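Local coordinates for protein aeromonas extracellular serine protease (Aeromonas sobria, PDB 3WQB) that cleaves peptide bonds after paired basic residues, one of them lysine, as a calcium-binding, furin-like serine protease and probable virulence factor, at residues D170-Y178 / T339-M350; A210-N218 / D247-V258. The protein carries 1 engineered substitution. All coordinates share one frame; numbering follows the deposited sequence.

Contact 1. Residues D170-Y178 / T339-M350; sequences DNRVFNQSY and TPSTSGAMALLM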
loop_
_atom_site.group_PDB
_atom_site.type_symbol
_atom_site.label_atom_id
_atom_site.label_comp_id
_atom_site.label_asym_id
_atom_site.label_seq_id
_atom_site.Cartn_x
_atom_site.Cartn_y
_atom_site.Cartn_z
ATOM N N ASP A 170 -21.445 0.125 0.129
ATOM C CA ASP A 170 -21.782 -1.092 -0.606
ATOM C C ASP A 170 -20.816 -1.440 -1.726
ATOM O O ASP A 170 -21.150 -2.195 -2.632
ATOM C CB ASP A 170 -23.217 -1.029 -1.135
ATOM C CG ASP A 170 -23.434 0.110 -2.113
ATOM O OD1 ASP A 170 -22.626 1.075 -2.131
ATOM O OD2 ASP A 170 -24.441 0.037 -2.858
ATOM N N ASN A 171 -19.610 -0.895 -1.662
ATOM C CA ASN A 171 -18.531 -1.417 -2.493
ATOM C C ASN A 171 -17.974 -2.690 -1.895
ATOM O O ASN A 171 -17.886 -2.819 -0.670
ATOM C CB ASN A 171 -17.418 -0.393 -2.655
ATOM C CG ASN A 171 -17.841 0.756 -3.511
ATOM O OD1 ASN A 171 -18.051 0.597 -4.714
ATOM N ND2 ASN A 171 -18.004 1.924 -2.897
ATOM N N ARG A 172 -17.616 -3.628 -2.762
ATOM C CA ARG A 172 -16.918 -4.833 -2.333
ATOM C C ARG A 172 -15.403 -4.781 -2.564
ATOM O O ARG A 172 -14.695 -5.670 -2.103
ATOM C CB ARG A 172 -17.496 -6.087 -2.979
ATOM C CG ARG A 172 -18.836 -6.512 -2.381
ATOM C CD ARG A 172 -19.089 -8.006 -2.557
ATOM N NE ARG A 172 -18.240 -8.773 -1.653
ATOM C CZ ARG A 172 -17.934 -10.063 -1.789
ATOM N NH1 ARG A 172 -18.406 -10.784 -2.807
ATOM N NH2 ARG A 172 -17.125 -10.632 -0.894
ATOM N N VAL A 173 -14.903 -3.760 -3.269
ATOM C CA VAL A 173 -13.461 -3.575 -3.442
ATOM C C VAL A 173 -13.164 -2.094 -3.257
ATOM O O VAL A 173 -13.836 -1.242 -3.839
ATOM C CB VAL A 173 -12.967 -4.056 -4.833
ATOM C CG1 VAL A 173 -11.465 -3.919 -4.928
ATOM C CG2 VAL A 173 -13.369 -5.509 -5.088
ATOM N N PHE A 174 -12.162 -1.790 -2.439
ATOM C CA PHE A 174 -11.662 -0.414 -2.300
ATOM C C PHE A 174 -10.249 -0.356 -2.818
ATOM O O PHE A 174 -9.337 -0.929 -2.221
ATOM C CB PHE A 174 -11.726 0.058 -0.846
ATOM C CG PHE A 174 -13.127 0.238 -0.346
ATOM C CD1 PHE A 174 -13.812 -0.812 0.252
ATOM C CD2 PHE A 174 -13.774 1.464 -0.494
ATOM C CE1 PHE A 174 -15.132 -0.640 0.697
ATOM C CE2 PHE A 174 -15.082 1.643 -0.060
ATOM C CZ PHE A 174 -15.765 0.588 0.541
ATOM N N ASN A 175 -10.090 0.306 -3.959
ATOM C CA ASN A 175 -8.790 0.431 -4.598
ATOM C C ASN A 175 -8.026 1.644 -4.092
ATOM O O ASN A 175 -8.498 2.768 -4.231
ATOM C CB ASN A 175 -8.970 0.520 -6.114
ATOM C CG ASN A 175 -7.655 0.477 -6.849
ATOM O OD1 ASN A 175 -7.256 -0.578 -7.342
ATOM N ND2 ASN A 175 -6.962 1.614 -6.912
ATOM N N GLN A 176 -6.864 1.402 -3.485
ATOM C CA GLN A 176 -6.037 2.470 -2.915
ATOM C C GLN A 176 -4.645 2.480 -3.548
ATOM O O GLN A 176 -3.682 1.908 -3.004
ATOM C CB GLN A 176 -5.907 2.314 -1.411
ATOM C CG GLN A 176 -7.224 2.238 -0.691
ATOM C CD GLN A 176 -7.004 1.751 0.706
ATOM O OE1 GLN A 176 -6.849 2.547 1.645
ATOM N NE2 GLN A 176 -6.883 0.430 0.845
ATOM N N SER A 177 -4.558 3.117 -4.714
ATOM C CA SER A 177 -3.307 3.214 -5.466
ATOM C C SER A 177 -2.438 4.353 -4.934
ATOM O O SER A 177 -1.948 5.196 -5.706
ATOM C CB SER A 177 -3.613 3.423 -6.947
ATOM O OG SER A 177 -4.084 2.223 -7.538
ATOM N N TYR A 178 -2.256 4.380 -3.615
ATOM C CA TYR A 178 -1.547 5.467 -2.949
ATOM C C TYR A 178 -0.828 4.980 -1.699
ATOM O O TYR A 178 -1.040 3.856 -1.251
ATOM C CB TYR A 178 -2.501 6.635 -2.621
ATOM C CG TYR A 178 -3.681 6.268 -1.748
ATOM C CD1 TYR A 178 -3.529 6.068 -0.366
ATOM C CD2 TYR A 178 -4.960 6.162 -2.294
ATOM C CE1 TYR A 178 -4.617 5.738 0.443
ATOM C CE2 TYR A 178 -6.055 5.839 -1.497
ATOM C CZ TYR A 178 -5.875 5.630 -0.132
ATOM O OH TYR A 178 -6.949 5.309 0.660
ATOM N N THR A 339 -2.130 -2.397 -7.986
ATOM C CA THR A 339 -3.304 -2.313 -7.130
ATOM C C THR A 339 -4.601 -2.574 -7.916
ATOM O O THR A 339 -5.343 -3.486 -7.544
ATOM C CB THR A 339 -3.291 -0.983 -6.327
ATOM O OG1 THR A 339 -2.120 -0.959 -5.499
ATOM C CG2 THR A 339 -4.509 -0.867 -5.439
ATOM N N PRO A 340 -4.866 -1.822 -9.018
ATOM C CA PRO A 340 -6.081 -2.126 -9.796
ATOM C C PRO A 340 -6.013 -3.472 -10.515
ATOM O O PRO A 340 -7.049 -4.064 -10.781
ATOM C CB PRO A 340 -6.170 -0.962 -10.801
ATOM C CG PRO A 340 -4.774 -0.416 -10.884
ATOM C CD PRO A 340 -4.257 -0.556 -9.464
ATOM N N SER A 341 -4.812 -3.946 -10.828
ATOM C CA SER A 341 -4.682 -5.311 -11.348
ATOM C C SER A 341 -5.248 -6.331 -10.361
ATOM O O SER A 341 -5.941 -7.264 -10.751
ATOM C CB SER A 341 -3.230 -5.619 -11.704
ATOM O OG SER A 341 -2.803 -4.808 -12.785
ATOM N N THR A 342 -4.960 -6.116 -9.084
ATOM C CA THR A 342 -5.462 -6.959 -8.011
ATOM C C THR A 342 -6.948 -6.709 -7.738
ATOM O O THR A 342 -7.698 -7.661 -7.531
ATOM C CB THR A 342 -4.607 -6.758 -6.745
ATOM O OG1 THR A 342 -3.234 -7.013 -7.074
ATOM C CG2 THR A 342 -5.036 -7.683 -5.620
ATOM N N SER A 343 -7.372 -5.441 -7.761
ATOM C CA SER A 343 -8.794 -5.093 -7.616
ATOM C C SER A 343 -9.628 -5.787 -8.685
ATOM O O SER A 343 -10.684 -6.342 -8.393
ATOM C CB SER A 343 -8.991 -3.573 -7.689
ATOM O OG SER A 343 -8.399 -2.951 -6.559
ATOM N N GLY A 344 -9.154 -5.746 -9.925
ATOM C CA GLY A 344 -9.814 -6.428 -11.029
ATOM C C GLY A 344 -9.857 -7.934 -10.834
ATOM O O GLY A 344 -10.906 -8.554 -11.020
ATOM N N ALA A 345 -8.737 -8.524 -10.415
ATOM C CA ALA A 345 -8.673 -9.966 -10.149
ATOM C C ALA A 345 -9.677 -10.359 -9.061
ATOM O O ALA A 345 -10.406 -11.349 -9.189
ATOM C CB ALA A 345 -7.262 -10.374 -9.742
ATOM N N MET A 346 -9.699 -9.570 -7.990
ATOM C CA MET A 346 -10.648 -9.751 -6.910
ATOM C C MET A 346 -12.087 -9.678 -7.423
ATOM O O MET A 346 -12.925 -10.508 -7.063
ATOM C CB MET A 346 -10.407 -8.690 -5.840
ATOM C CG MET A 346 -11.138 -8.934 -4.538
ATOM S SD MET A 346 -10.547 -10.393 -3.644
ATOM C CE MET A 346 -8.968 -9.885 -2.976
ATOM N N ALA A 347 -12.378 -8.686 -8.270
ATOM C CA ALA A 347 -13.725 -8.535 -8.813
ATOM C C ALA A 347 -14.115 -9.749 -9.660
ATOM O O ALA A 347 -15.264 -10.201 -9.621
ATOM C CB ALA A 347 -13.844 -7.263 -9.619
ATOM N N LEU A 348 -13.168 -10.304 -10.400
ATOM C CA LEU A 348 -13.437 -11.516 -11.175
ATOM C C LEU A 348 -13.843 -12.661 -10.244
ATOM O O LEU A 348 -14.871 -13.320 -10.445
ATOM C CB LEU A 348 -12.225 -11.918 -12.028
ATOM C CG LEU A 348 -11.883 -10.962 -13.176
ATOM C CD1 LEU A 348 -10.687 -11.464 -13.967
ATOM C CD2 LEU A 348 -13.078 -10.772 -14.097
ATOM N N LEU A 349 -13.049 -12.879 -9.205
ATOM C CA LEU A 349 -13.324 -13.966 -8.284
ATOM C C LEU A 349 -14.657 -13.776 -7.586
ATOM O O LEU A 349 -15.442 -14.715 -7.468
ATOM C CB LEU A 349 -12.204 -14.096 -7.255
ATOM C CG LEU A 349 -10.821 -14.432 -7.798
ATOM C CD1 LEU A 349 -9.874 -14.583 -6.646
ATOM C CD2 LEU A 349 -10.816 -15.666 -8.667
ATOM N N MET A 350 -14.906 -12.558 -7.117
ATOM C CA MET A 350 -16.165 -12.254 -6.456
ATOM C C MET A 350 -17.354 -12.474 -7.376
ATOM O O MET A 350 -18.400 -12.943 -6.935
ATOM C CB MET A 350 -16.169 -10.822 -5.930
ATOM C CG MET A 350 -15.245 -10.594 -4.754
ATOM S SD MET A 350 -15.225 -8.845 -4.340
ATOM C CE MET A 350 -14.370 -8.912 -2.764
#
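In the subtilisin-type catalytic domain, the helix that carries the predicted nucleophile position near its N-terminal end packs on the parallel sheet at the active site: Val173, Asn175 and Ser177 of strand 173-179 meet Thr339, Pro340, Ser343, Met346 and Met350 of helix 335-352. Strand and helix run nearly antiparallel, at 171°, with their axes 8.2 Å apart. One hydrogen bond crosses the interface, from Ser343 OG to Asn175 OD1 at 2.7 Å; the hydroxyl lies in the amide's carbonyl plane, on a lone pair. Asn175 reaches it because its CG is anti to the backbone N (chi1 -173°), which carries the amide out over the first turn of the segment. There OD1 also sits against Pro340 CA, 3.1 Å away, and beside the CG2 methyl of Thr339. The other end of the amide, ND2, donates to Ser177 OG at 3.0 Å, nearly in its own plane. The Ser177 hydroxyl in turn lies over Pro340 CD at 3.4 Å and is also hydrogen-bonded to the carbonyl of Ala336, the engineered residue at the predicted nucleophile position.

Further along the helix, methyl and thioether groups take over most of the packing. Val173 splits its methyls, CG1 against the Ser343 side chain and CG2 toward both Met346 CG and Met350 SD, the latter at 3.9 Å. Met350, extended beyond CG, passes over one face of the Arg172 guanidinium, and its CE ends 3.3 Å from Arg172 O. The guanidinium comes from the opposite direction, and its NE bonds to the carbonyl of Gly209.

Held at both ends, the Asn175 amide has its rotation fixed, and in this buried setting it links the Ser343 hydroxyl to that of Ser177, which lies beside Asp78 and Ala336 of the predicted charge relay.

Contact 2. Residues A210-N218 / D247-V258; sequences AAYIKAAGN and DPSNSNFWNLVV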
loop_
_atom_site.group_PDB
_atom_site.type_symbol
_atom_site.label_atom_id
_atom_site.label_comp_id
_atom_site.label_asym_id
_atom_site.label_seq_id
_atom_site.Cartn_x
_atom_site.Cartn_y
_atom_site.Cartn_z
ATOM N N ALA A 210 -15.932 -6.453 2.000
ATOM C CA ALA A 210 -15.128 -5.640 1.086
ATOM C C ALA A 210 -13.638 -5.897 1.233
ATOM O O ALA A 210 -13.114 -5.979 2.343
ATOM C CB ALA A 210 -15.432 -4.176 1.300
ATOM N N ALA A 211 -12.982 -6.028 0.092
ATOM C CA ALA A 211 -11.536 -6.178 0.024
ATOM C C ALA A 211 -10.846 -4.841 -0.217
ATOM O O ALA A 211 -11.065 -4.202 -1.253
ATOM C CB ALA A 211 -11.179 -7.143 -1.085
ATOM N N TYR A 212 -10.061 -4.405 0.764
ATOM C CA TYR A 212 -9.187 -3.237 0.608
ATOM C C TYR A 212 -7.890 -3.671 -0.051
ATOM O O TYR A 212 -7.252 -4.609 0.423
ATOM C CB TYR A 212 -8.918 -2.581 1.976
ATOM C CG TYR A 212 -10.159 -1.947 2.543
ATOM C CD1 TYR A 212 -11.091 -2.706 3.262
ATOM C CD2 TYR A 212 -10.419 -0.593 2.344
ATOM C CE1 TYR A 212 -12.257 -2.129 3.757
ATOM C CE2 TYR A 212 -11.580 -0.004 2.829
ATOM C CZ TYR A 212 -12.496 -0.780 3.540
ATOM O OH TYR A 212 -13.638 -0.209 4.041
ATOM N N ILE A 213 -7.536 -3.007 -1.154
ATOM C CA ILE A 213 -6.320 -3.296 -1.920
ATOM C C ILE A 213 -5.432 -2.064 -1.864
ATOM O O ILE A 213 -5.930 -0.935 -1.981
ATOM C CB ILE A 213 -6.657 -3.643 -3.395
ATOM C CG1 ILE A 213 -7.918 -4.535 -3.490
ATOM C CG2 ILE A 213 -5.444 -4.234 -4.101
ATOM C CD1 ILE A 213 -7.796 -5.919 -2.860
ATOM N N LYS A 214 -4.128 -2.270 -1.681
ATOM C CA LYS A 214 -3.246 -1.191 -1.287
ATOM C C LYS A 214 -1.881 -1.267 -1.974
ATOM O O LYS A 214 -1.221 -2.308 -1.947
ATOM C CB LYS A 214 -3.074 -1.241 0.236
ATOM C CG LYS A 214 -2.197 -0.151 0.845
ATOM C CD LYS A 214 -2.779 1.247 0.622
ATOM C CE LYS A 214 -2.131 2.262 1.536
ATOM N NZ LYS A 214 -0.683 2.466 1.205
ATOM N N ALA A 215 -1.460 -0.160 -2.590
ATOM C CA ALA A 215 -0.149 -0.084 -3.238
ATOM C C ALA A 215 0.978 -0.170 -2.214
ATOM O O ALA A 215 0.941 0.512 -1.184
ATOM C CB ALA A 215 -0.043 1.207 -4.016
ATOM N N ALA A 216 1.987 -0.995 -2.497
ATOM C CA ALA A 216 3.139 -1.096 -1.600
ATOM C C ALA A 216 4.021 0.143 -1.573
ATOM O O ALA A 216 4.738 0.364 -0.603
ATOM C CB ALA A 216 3.979 -2.288 -1.970
ATOM N N GLY A 217 3.977 0.936 -2.644
ATOM C CA GLY A 217 4.956 2.012 -2.854
ATOM C C GLY A 217 5.920 1.706 -3.986
ATOM O O GLY A 217 6.087 0.542 -4.381
ATOM N N ASN A 218 6.554 2.764 -4.486
ATOM C CA ASN A 218 7.504 2.704 -5.591
ATOM C C ASN A 218 8.879 3.158 -5.140
ATOM O O ASN A 218 9.569 3.863 -5.881
ATOM C CB ASN A 218 7.045 3.622 -6.732
ATOM C CG ASN A 218 5.688 3.251 -7.269
ATOM O OD1 ASN A 218 5.246 2.100 -7.166
ATOM N ND2 ASN A 218 5.028 4.218 -7.871
ATOM N N ASP A 247 5.187 2.495 5.869
ATOM C CA ASP A 247 3.928 3.236 5.894
ATOM C C ASP A 247 2.992 2.505 6.855
ATOM O O ASP A 247 2.647 1.348 6.603
ATOM C CB ASP A 247 3.339 3.310 4.479
ATOM C CG ASP A 247 1.941 3.926 4.436
ATOM O OD1 ASP A 247 1.313 4.158 5.500
ATOM O OD2 ASP A 247 1.472 4.176 3.304
ATOM N N PRO A 248 2.622 3.153 7.979
ATOM C CA PRO A 248 1.812 2.467 9.001
ATOM C C PRO A 248 0.529 1.786 8.487
ATOM O O PRO A 248 0.142 0.735 9.000
ATOM C CB PRO A 248 1.484 3.583 10.006
ATOM C CG PRO A 248 1.695 4.857 9.263
ATOM C CD PRO A 248 2.818 4.582 8.310
ATOM N N SER A 249 -0.107 2.354 7.469
ATOM C CA SER A 249 -1.344 1.776 6.948
ATOM C C SER A 249 -1.124 0.404 6.317
ATOM O O SER A 249 -2.044 -0.415 6.251
ATOM C CB SER A 249 -1.973 2.708 5.920
ATOM O OG SER A 249 -2.265 3.955 6.515
ATOM N N ASN A 250 0.099 0.153 5.855
ATOM C CA ASN A 250 0.378 -1.087 5.143
ATOM C C ASN A 250 0.484 -2.308 6.041
ATOM O O ASN A 250 0.616 -3.417 5.541
ATOM C CB ASN A 250 1.657 -0.962 4.312
ATOM C CG ASN A 250 1.507 -0.014 3.150
ATOM O OD1 ASN A 250 0.396 0.410 2.800
ATOM N ND2 ASN A 250 2.639 0.331 2.530
ATOM N N SER A 251 0.438 -2.108 7.358
ATOM C CA SER A 251 0.493 -3.231 8.310
ATOM C C SER A 251 -0.823 -3.435 9.061
ATOM O O SER A 251 -0.846 -4.120 10.083
ATOM C CB SER A 251 1.664 -3.057 9.291
ATOM O OG SER A 251 1.543 -1.823 9.983
ATOM N N ASN A 252 -1.916 -2.868 8.548
ATOM C CA ASN A 252 -3.188 -2.940 9.258
ATOM C C ASN A 252 -4.001 -4.200 9.026
ATOM O O ASN A 252 -5.122 -4.301 9.529
ATOM C CB ASN A 252 -4.063 -1.702 8.998
ATOM C CG ASN A 252 -4.682 -1.697 7.619
ATOM O OD1 ASN A 252 -4.377 -2.538 6.778
ATOM N ND2 ASN A 252 -5.568 -0.740 7.384
ATOM N N PHE A 253 -3.439 -5.150 8.279
ATOM C CA PHE A 253 -4.090 -6.428 7.940
ATOM C C PHE A 253 -5.234 -6.306 6.941
ATOM O O PHE A 253 -5.291 -7.073 5.995
ATOM C CB PHE A 253 -4.539 -7.203 9.185
ATOM C CG PHE A 253 -5.232 -8.497 8.870
ATOM C CD1 PHE A 253 -4.508 -9.583 8.376
ATOM C CD2 PHE A 253 -6.612 -8.635 9.058
ATOM C CE1 PHE A 253 -5.137 -10.787 8.091
ATOM C CE2 PHE A 253 -7.249 -9.834 8.763
ATOM C CZ PHE A 253 -6.509 -10.911 8.289
ATOM N N TRP A 254 -6.139 -5.355 7.161
ATOM C CA TRP A 254 -7.299 -5.174 6.274
ATOM C C TRP A 254 -6.859 -4.814 4.863
ATOM O O TRP A 254 -7.515 -5.207 3.892
ATOM C CB TRP A 254 -8.273 -4.132 6.840
ATOM C CG TRP A 254 -8.494 -4.373 8.300
ATOM C CD1 TRP A 254 -8.096 -3.574 9.330
ATOM C CD2 TRP A 254 -9.061 -5.553 8.901
ATOM N NE1 TRP A 254 -8.422 -4.158 10.539
ATOM C CE2 TRP A 254 -9.004 -5.376 10.302
ATOM C CE3 TRP A 254 -9.632 -6.733 8.388
ATOM C CZ2 TRP A 254 -9.490 -6.343 11.201
ATOM C CZ3 TRP A 254 -10.132 -7.686 9.287
ATOM C CH2 TRP A 254 -10.047 -7.483 10.670
ATOM N N ASN A 255 -5.730 -4.110 4.733
ATOM C CA ASN A 255 -5.158 -3.838 3.425
ATOM C C ASN A 255 -4.450 -5.058 2.875
ATOM O O ASN A 255 -3.583 -5.633 3.553
ATOM C CB ASN A 255 -4.149 -2.699 3.527
ATOM C CG ASN A 255 -4.797 -1.348 3.529
ATOM O OD1 ASN A 255 -5.817 -1.149 2.872
ATOM N ND2 ASN A 255 -4.204 -0.394 4.255
ATOM N N LEU A 256 -4.827 -5.448 1.657
ATOM C CA LEU A 256 -4.074 -6.425 0.889
ATOM C C LEU A 256 -3.023 -5.627 0.115
ATOM O O LEU A 256 -3.359 -4.914 -0.840
ATOM C CB LEU A 256 -5.012 -7.179 -0.065
ATOM C CG LEU A 256 -4.483 -8.452 -0.743
ATOM C CD1 LEU A 256 -5.612 -9.226 -1.398
ATOM C CD2 LEU A 256 -3.410 -8.113 -1.770
ATOM N N VAL A 257 -1.770 -5.735 0.542
ATOM C CA VAL A 257 -0.690 -4.903 -0.001
ATOM C C VAL A 257 -0.005 -5.607 -1.169
ATOM O O VAL A 257 0.334 -6.789 -1.074
ATOM C CB VAL A 257 0.322 -4.506 1.091
ATOM C CG1 VAL A 257 1.355 -3.548 0.533
ATOM C CG2 VAL A 257 -0.380 -3.839 2.274
ATOM N N VAL A 258 0.177 -4.884 -2.281
ATOM C CA VAL A 258 0.706 -5.498 -3.504
ATOM C C VAL A 258 1.952 -4.828 -4.037
ATOM O O VAL A 258 2.062 -3.599 -4.040
ATOM C CB VAL A 258 -0.358 -5.594 -4.629
ATOM C CG1 VAL A 258 -1.544 -6.408 -4.170
ATOM C CG2 VAL A 258 -0.809 -4.227 -5.086
HETATM O O HOH W 1 -9.989 -6.136 3.159
HETATM O O HOH W 2 -1.014 4.829 2.989
HETATM O O HOH W 3 2.231 2.427 0.472
#
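Lys214 and Asn255 face each other from two neighbouring strands, 211-215 and 255-261, of the parallel subtilisin sheet. Alternating backbone bonds join the strands, among them Leu256 N to Tyr212 O and Val258 N to Lys214 O.

Most of the side-chain work falls to buried Lys214. Its CG is anti to the backbone N (chi1 -179°), then the chain bends at chi2 and again at chi4, folding over the 3-10 turn 248-250. CB rests against Asn255 CG at 3.7 Å, and CG passes 3.3 Å from Asn250 OD1. The ammonium then meets that same oxygen at 2.8 Å, in the carbonyl plane and on a lone pair. A longer, weak salt bridge runs to Asp247 OD2, which also accepts from Met180 N, while a water joins the ammonium to that carboxylate and Tyr178 O takes a further bond from NZ.

The Asn255 amide crosses the lysine stem at a slant: ND2 donates to Ser249 O, while OD1 accepts from Gln176. On the other face of the sheet, Ile213 and Leu256 lie side by side, pointing the same way, with CD1 of Ile213 4.1 Å from CB of Leu256. Beyond Lys214, Ala216 CB packs on Val257 CG1 at 3.8 Å.

Overall arrangement
Following the chain from the N terminus, strand 173-179 comes first, then strand 211-215, strand 255-261 and finally helix 335-352. Contact 2 closes a short loop of 28 residues, and that loop is nested within the 160-residue one closed by contact 1. Because strands 173-179 and 211-215 are sheet neighbours, the contacts meet directly: Arg172 O lies 2.8 Å from Ala211 N, a backbone hydrogen bond. The helix also reaches contact 2, since Thr339 packs on Ala215 and Thr342 on Val258. Together they tie three adjacent strands to the helix beside the predicted charge-relay site.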